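Local coordinates for transcriptional activator PlcR protein (Bacillus thuringiensis, PDB 3U3W) that activates transcription of virulence genes by binding DNA when the quorum-sensing signal peptide PapR is bound to it, at residues A[156-161]-A[179-184]; A[163-166]-A[172-175]. All blocks are in the same frame, centred on the assembly; numbering follows the deposited sequence.

Contact 1. Residues A[156-161]-A[179-184]; sequences YIENAI and EQILKQ
The carboxylate of Glu158 and the side-chain amide of Gln184 meet between the two helices, arriving from opposite directions with their planes turned 31° apart. Gln184 NE2 donates to Glu158 OE2 at 3.0 Å, entering on the syn side of the carboxylate, the side shared with the other oxygen. The bond is bent, with an N-H...O angle of 142°, and OE2 sits tilted out of the amide plane instead of lying flat with it. A weak second bond from the same nitrogen to the carbonyl O of Gln180, one turn back, ties the amide to its own helix. Both chains are extended beyond CG, which lets them reach each other. Segments 156-161 and 179-184 run nearly antiparallel, their axes 10.2 Å apart at an angle of 163°, as the two arms of a helical hairpin in the TPR-like RNPP C-terminal domain. Beside the polar pair lies Ile181. With CG1 anti to its carbonyl carbon, CD1 comes to rest against the backbone of the facing helix, 3.6 Å from Asn159 N and 3.7 Å from Glu158 C. Glu158 CB packs on the same methyl at 3.9 Å, and CG1 approaches Glu158 OE2 to 3.9 Å, so aliphatic carbon borders the carboxylate. Asn159 uses its polar end elsewhere: OD1 accepts from Asn201 ND2, while ND2 donates to the backbone of the bound peptide. Beyond the pair, Glu158 also touches Leu142 of helix 131-143, and Ile181 packs on Phe194 and Val198 of helix 192-208.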
loop_
_atom_site.group_PDB
_atom_site.type_symbol
_atom_site.label_atom_id
_atom_site.label_comp_id
_atom_site.label_asym_id
_atom_site.label_seq_id
_atom_site.Cartn_x
_atom_site.Cartn_y
_atom_site.Cartn_z
ATOM N N TYR A 156 3.059 -15.534 -4.944
ATOM C CA TYR A 156 4.359 -15.026 -5.366
ATOM C C TYR A 156 5.273 -16.166 -5.852
ATOM O O TYR A 156 5.998 -16.030 -6.839
ATOM C CB TYR A 156 5.037 -14.281 -4.228
ATOM C CG TYR A 156 4.266 -13.098 -3.683
ATOM C CD1 TYR A 156 3.324 -12.440 -4.456
ATOM C CD2 TYR A 156 4.498 -12.632 -2.382
ATOM C CE1 TYR A 156 2.617 -11.343 -3.950
ATOM C CE2 TYR A 156 3.810 -11.558 -1.872
ATOM C CZ TYR A 156 2.866 -10.908 -2.661
ATOM O OH TYR A 156 2.166 -9.828 -2.168
ATOM N N ILE A 157 5.221 -17.293 -5.152
ATOM C CA ILE A 157 5.966 -18.483 -5.543
ATOM C C ILE A 157 5.447 -19.061 -6.887
ATOM O O ILE A 157 6.235 -19.431 -7.769
ATOM C CB ILE A 157 5.971 -19.523 -4.387
ATOM C CG1 ILE A 157 6.753 -18.958 -3.191
ATOM C CG2 ILE A 157 6.598 -20.854 -4.829
ATOM C CD1 ILE A 157 6.567 -19.725 -1.893
ATOM N N GLU A 158 4.128 -19.099 -7.057
ATOM C CA GLU A 158 3.560 -19.509 -8.335
ATOM C C GLU A 158 3.985 -18.608 -9.485
ATOM O O GLU A 158 4.185 -19.081 -10.610
ATOM C CB GLU A 158 2.041 -19.606 -8.248
ATOM C CG GLU A 158 1.584 -20.832 -7.473
ATOM C CD GLU A 158 0.124 -20.760 -7.085
ATOM O OE1 GLU A 158 -0.225 -21.161 -5.953
ATOM O OE2 GLU A 158 -0.679 -20.301 -7.915
ATOM N N ASN A 159 4.127 -17.314 -9.208
ATOM C CA ASN A 159 4.531 -16.380 -10.236
ATOM C C ASN A 159 5.957 -16.681 -10.665
ATOM O O ASN A 159 6.236 -16.736 -11.854
ATOM C CB ASN A 159 4.368 -14.916 -9.783
ATOM C CG ASN A 159 5.020 -13.925 -10.756
ATOM O OD1 ASN A 159 4.460 -13.560 -11.792
ATOM N ND2 ASN A 159 6.218 -13.519 -10.439
ATOM N N ALA A 160 6.859 -16.887 -9.707
ATOM C CA ALA A 160 8.230 -17.338 -10.029
ATOM C C ALA A 160 8.243 -18.634 -10.869
ATOM O O ALA A 160 8.890 -18.705 -11.909
ATOM C CB ALA A 160 9.073 -17.508 -8.755
ATOM N N ILE A 161 7.500 -19.642 -10.426
ATOM C CA ILE A 161 7.369 -20.866 -11.197
ATOM C C ILE A 161 6.916 -20.583 -12.636
ATOM O O ILE A 161 7.500 -21.095 -13.587
ATOM C CB ILE A 161 6.407 -21.857 -10.517
ATOM C CG1 ILE A 161 7.026 -22.400 -9.222
ATOM C CG2 ILE A 161 6.066 -22.988 -11.472
ATOM C CD1 ILE A 161 6.056 -23.178 -8.323
ATOM N N GLU A 179 -2.630 -17.401 -15.904
ATOM C CA GLU A 179 -4.083 -17.318 -15.861
ATOM C C GLU A 179 -4.634 -17.846 -14.535
ATOM O O GLU A 179 -5.557 -17.265 -13.991
ATOM C CB GLU A 179 -4.716 -18.049 -17.039
ATOM C CG GLU A 179 -4.400 -17.436 -18.394
ATOM C CD GLU A 179 -5.090 -18.181 -19.526
ATOM O OE1 GLU A 179 -5.625 -19.278 -19.267
ATOM O OE2 GLU A 179 -5.110 -17.665 -20.665
ATOM N N GLN A 180 -4.075 -18.932 -14.007
ATOM C CA GLN A 180 -4.540 -19.437 -12.710
ATOM C C GLN A 180 -4.303 -18.436 -11.587
ATOM O O GLN A 180 -5.135 -18.318 -10.691
ATOM C CB GLN A 180 -3.849 -20.737 -12.320
ATOM C CG GLN A 180 -4.450 -22.019 -12.834
ATOM C CD GLN A 180 -3.519 -23.194 -12.555
ATOM O OE1 GLN A 180 -3.065 -23.873 -13.483
ATOM N NE2 GLN A 180 -3.201 -23.415 -11.273
ATOM N N ILE A 181 -3.156 -17.752 -11.615
ATOM C CA ILE A 181 -2.830 -16.745 -10.593
ATOM C C ILE A 181 -3.800 -15.563 -10.622
ATOM O O ILE A 181 -4.321 -15.148 -9.582
ATOM C CB ILE A 181 -1.356 -16.233 -10.690
ATOM C CG1 ILE A 181 -0.374 -17.374 -10.442
ATOM C CG2 ILE A 181 -1.106 -15.095 -9.692
ATOM C CD1 ILE A 181 0.994 -17.164 -11.054
ATOM N N LEU A 182 -4.053 -15.022 -11.808
ATOM C CA LEU A 182 -5.017 -13.926 -11.953
ATOM C C LEU A 182 -6.399 -14.306 -11.437
ATOM O O LEU A 182 -7.108 -13.467 -10.884
ATOM C CB LEU A 182 -5.103 -13.456 -13.406
ATOM C CG LEU A 182 -3.779 -12.853 -13.897
ATOM C CD1 LEU A 182 -3.778 -12.613 -15.401
ATOM C CD2 LEU A 182 -3.447 -11.572 -13.124
ATOM N N LYS A 183 -6.760 -15.577 -11.616
ATOM C CA LYS A 183 -8.038 -16.120 -11.162
ATOM C C LYS A 183 -8.103 -16.231 -9.636
ATOM O O LYS A 183 -9.086 -15.828 -9.017
ATOM C CB LYS A 183 -8.288 -17.487 -11.819
ATOM C CG LYS A 183 -9.640 -18.120 -11.505
ATOM C CD LYS A 183 -9.884 -19.370 -12.351
ATOM C CE LYS A 183 -11.328 -19.876 -12.218
ATOM N NZ LYS A 183 -11.748 -20.129 -10.804
ATOM N N GLN A 184 -7.051 -16.783 -9.044
ATOM C CA GLN A 184 -6.920 -16.853 -7.595
ATOM C C GLN A 184 -6.915 -15.468 -6.959
ATOM O O GLN A 184 -7.365 -15.317 -5.829
ATOM C CB GLN A 184 -5.646 -17.614 -7.204
ATOM C CG GLN A 184 -5.645 -19.088 -7.615
ATOM C CD GLN A 184 -4.306 -19.773 -7.372
ATOM O OE1 GLN A 184 -3.873 -19.921 -6.231
ATOM N NE2 GLN A 184 -3.651 -20.201 -8.448
#

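Contact 2. Residues A[163-166]-A[172-175]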
loop_
_atom_site.group_PDB
_atom_site.type_symbol
_atom_site.label_atom_id
_atom_site.label_comp_id
_atom_site.label_asym_id
_atom_site.label_seq_id
_atom_site.Cartn_x
_atom_site.Cartn_y
_atom_site.Cartn_z
ATOM N N ASN A 163 7.174 -17.795 -14.408
ATOM C CA ASN A 163 8.245 -17.080 -15.099
ATOM C C ASN A 163 9.300 -18.029 -15.640
ATOM O O ASN A 163 9.858 -17.810 -16.706
ATOM C CB ASN A 163 8.958 -16.100 -14.147
ATOM C CG ASN A 163 8.149 -14.830 -13.876
ATOM O OD1 ASN A 163 7.165 -14.547 -14.549
ATOM N ND2 ASN A 163 8.582 -14.057 -12.892
ATOM N N ILE A 164 9.599 -19.065 -14.869
ATOM C CA ILE A 164 10.696 -19.957 -15.198
ATOM C C ILE A 164 10.298 -20.918 -16.320
ATOM O O ILE A 164 11.074 -21.123 -17.254
ATOM C CB ILE A 164 11.211 -20.703 -13.956
ATOM C CG1 ILE A 164 11.803 -19.693 -12.968
ATOM C CG2 ILE A 164 12.253 -21.760 -14.356
ATOM C CD1 ILE A 164 12.142 -20.281 -11.624
ATOM N N TYR A 165 9.091 -21.478 -16.235
ATOM C CA TYR A 165 8.500 -22.214 -17.362
ATOM C C TYR A 165 8.567 -21.345 -18.611
ATOM O O TYR A 165 8.995 -21.791 -19.681
ATOM C CB TYR A 165 7.034 -22.562 -17.091
ATOM C CG TYR A 165 6.805 -23.809 -16.266
ATOM C CD1 TYR A 165 7.517 -24.970 -16.516
ATOM C CD2 TYR A 165 5.860 -23.822 -15.233
ATOM C CE1 TYR A 165 7.309 -26.121 -15.758
ATOM C CE2 TYR A 165 5.640 -24.961 -14.472
ATOM C CZ TYR A 165 6.370 -26.113 -14.743
ATOM O OH TYR A 165 6.165 -27.262 -14.005
ATOM N N ALA A 166 8.162 -20.088 -18.473
ATOM C CA ALA A 166 8.010 -19.255 -19.657
ATOM C C ALA A 166 9.340 -18.925 -20.324
ATOM O O ALA A 166 9.436 -18.883 -21.544
ATOM C CB ALA A 166 7.206 -17.984 -19.351
ATOM N N LYS A 172 3.174 -22.625 -22.986
ATOM C CA LYS A 172 1.830 -23.050 -22.642
ATOM C C LYS A 172 1.687 -23.260 -21.135
ATOM O O LYS A 172 0.711 -22.833 -20.521
ATOM C CB LYS A 172 1.441 -24.316 -23.404
ATOM C CG LYS A 172 0.019 -24.778 -23.101
ATOM C CD LYS A 172 -0.172 -26.264 -23.388
ATOM C CE LYS A 172 -1.645 -26.591 -23.594
ATOM N NZ LYS A 172 -2.214 -25.880 -24.791
ATOM N N LYS A 173 2.658 -23.920 -20.527
ATOM C CA LYS A 173 2.557 -24.173 -19.105
ATOM C C LYS A 173 2.619 -22.845 -18.335
ATOM O O LYS A 173 1.902 -22.653 -17.355
ATOM C CB LYS A 173 3.654 -25.135 -18.657
ATOM C CG LYS A 173 3.144 -26.395 -17.962
ATOM C CD LYS A 173 4.299 -27.375 -17.741
ATOM C CE LYS A 173 3.824 -28.761 -17.316
ATOM N NZ LYS A 173 4.953 -29.755 -17.280
ATOM N N GLY A 174 3.459 -21.926 -18.800
ATOM C CA GLY A 174 3.628 -20.655 -18.127
ATOM C C GLY A 174 2.377 -19.806 -18.219
ATOM O O GLY A 174 1.871 -19.296 -17.213
ATOM N N ILE A 175 1.876 -19.667 -19.444
ATOM C CA ILE A 175 0.652 -18.918 -19.698
ATOM C C ILE A 175 -0.543 -19.455 -18.890
ATOM O O ILE A 175 -1.296 -18.682 -18.310
ATOM C CB ILE A 175 0.358 -18.835 -21.202
ATOM C CG1 ILE A 175 1.328 -17.828 -21.853
ATOM C CG2 ILE A 175 -1.098 -18.474 -21.429
ATOM C CD1 ILE A 175 1.517 -17.979 -23.383
#
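Tyr165 brings helix 153-167 against Gly174 of helix 171-187 just beside the turn that joins them, with the CA atoms of Ala166 and Gly174 only 4.8 Å apart. Gly174 has no side chain, and its main chain lies directly against the opposite helix, its N and CA each 4.0 Å from Tyr165 CB. Ala166 adds just a methyl group here, CB standing 4.6 Å from Gly174 CA. With a glycine and an alanine facing each other, the two arms of this hairpin in the TPR-like domain come this near. Farther out, the aliphatic part of Lys173 lies over one face of the Tyr165 ring in a CH-pi contact. CD is 4.0 Å from the ring centroid and 20° off the normal, shifted toward the rim where CE1 and CZ are its nearest carbons, CE1 at 3.8 Å. The lysine chain is extended beyond CG and passes over the ring at a slant, putting its methylenes rather than its ammonium group against the aromatic face. Tyr165 OH is hydrogen-bonded to Lys139 NZ, which anchors the far end of the ring to helix 131-143. That helix also touches the tyrosine through Ile135, and Tyr170 of the turn packs on it as well. Ala166 packs on Ala205 of helix 192-208 and on an aromatic side chain of the bound peptide, while Ile175 reaches His202 and Ala205 of that same helix.

From the N terminus, the chain passes the DNA-binding helix-turn-helix region and enters the helical C-terminal domain before reaching helix 153-167. This helix first supplies segment 156-161 and then segment 163-166; after the short turn, helix 171-187 supplies 172-175 and finally 179-184. Contact 2 therefore closes the inner loop, with five intervening residues, and lies nested within the loop of contact 1, which spans 17. Their centres are 10 Å apart on one side of the chain's centre. Together they join a single pair of successive helices at two levels, with helix 131-143 and helix 192-208 touching residues of both contacts.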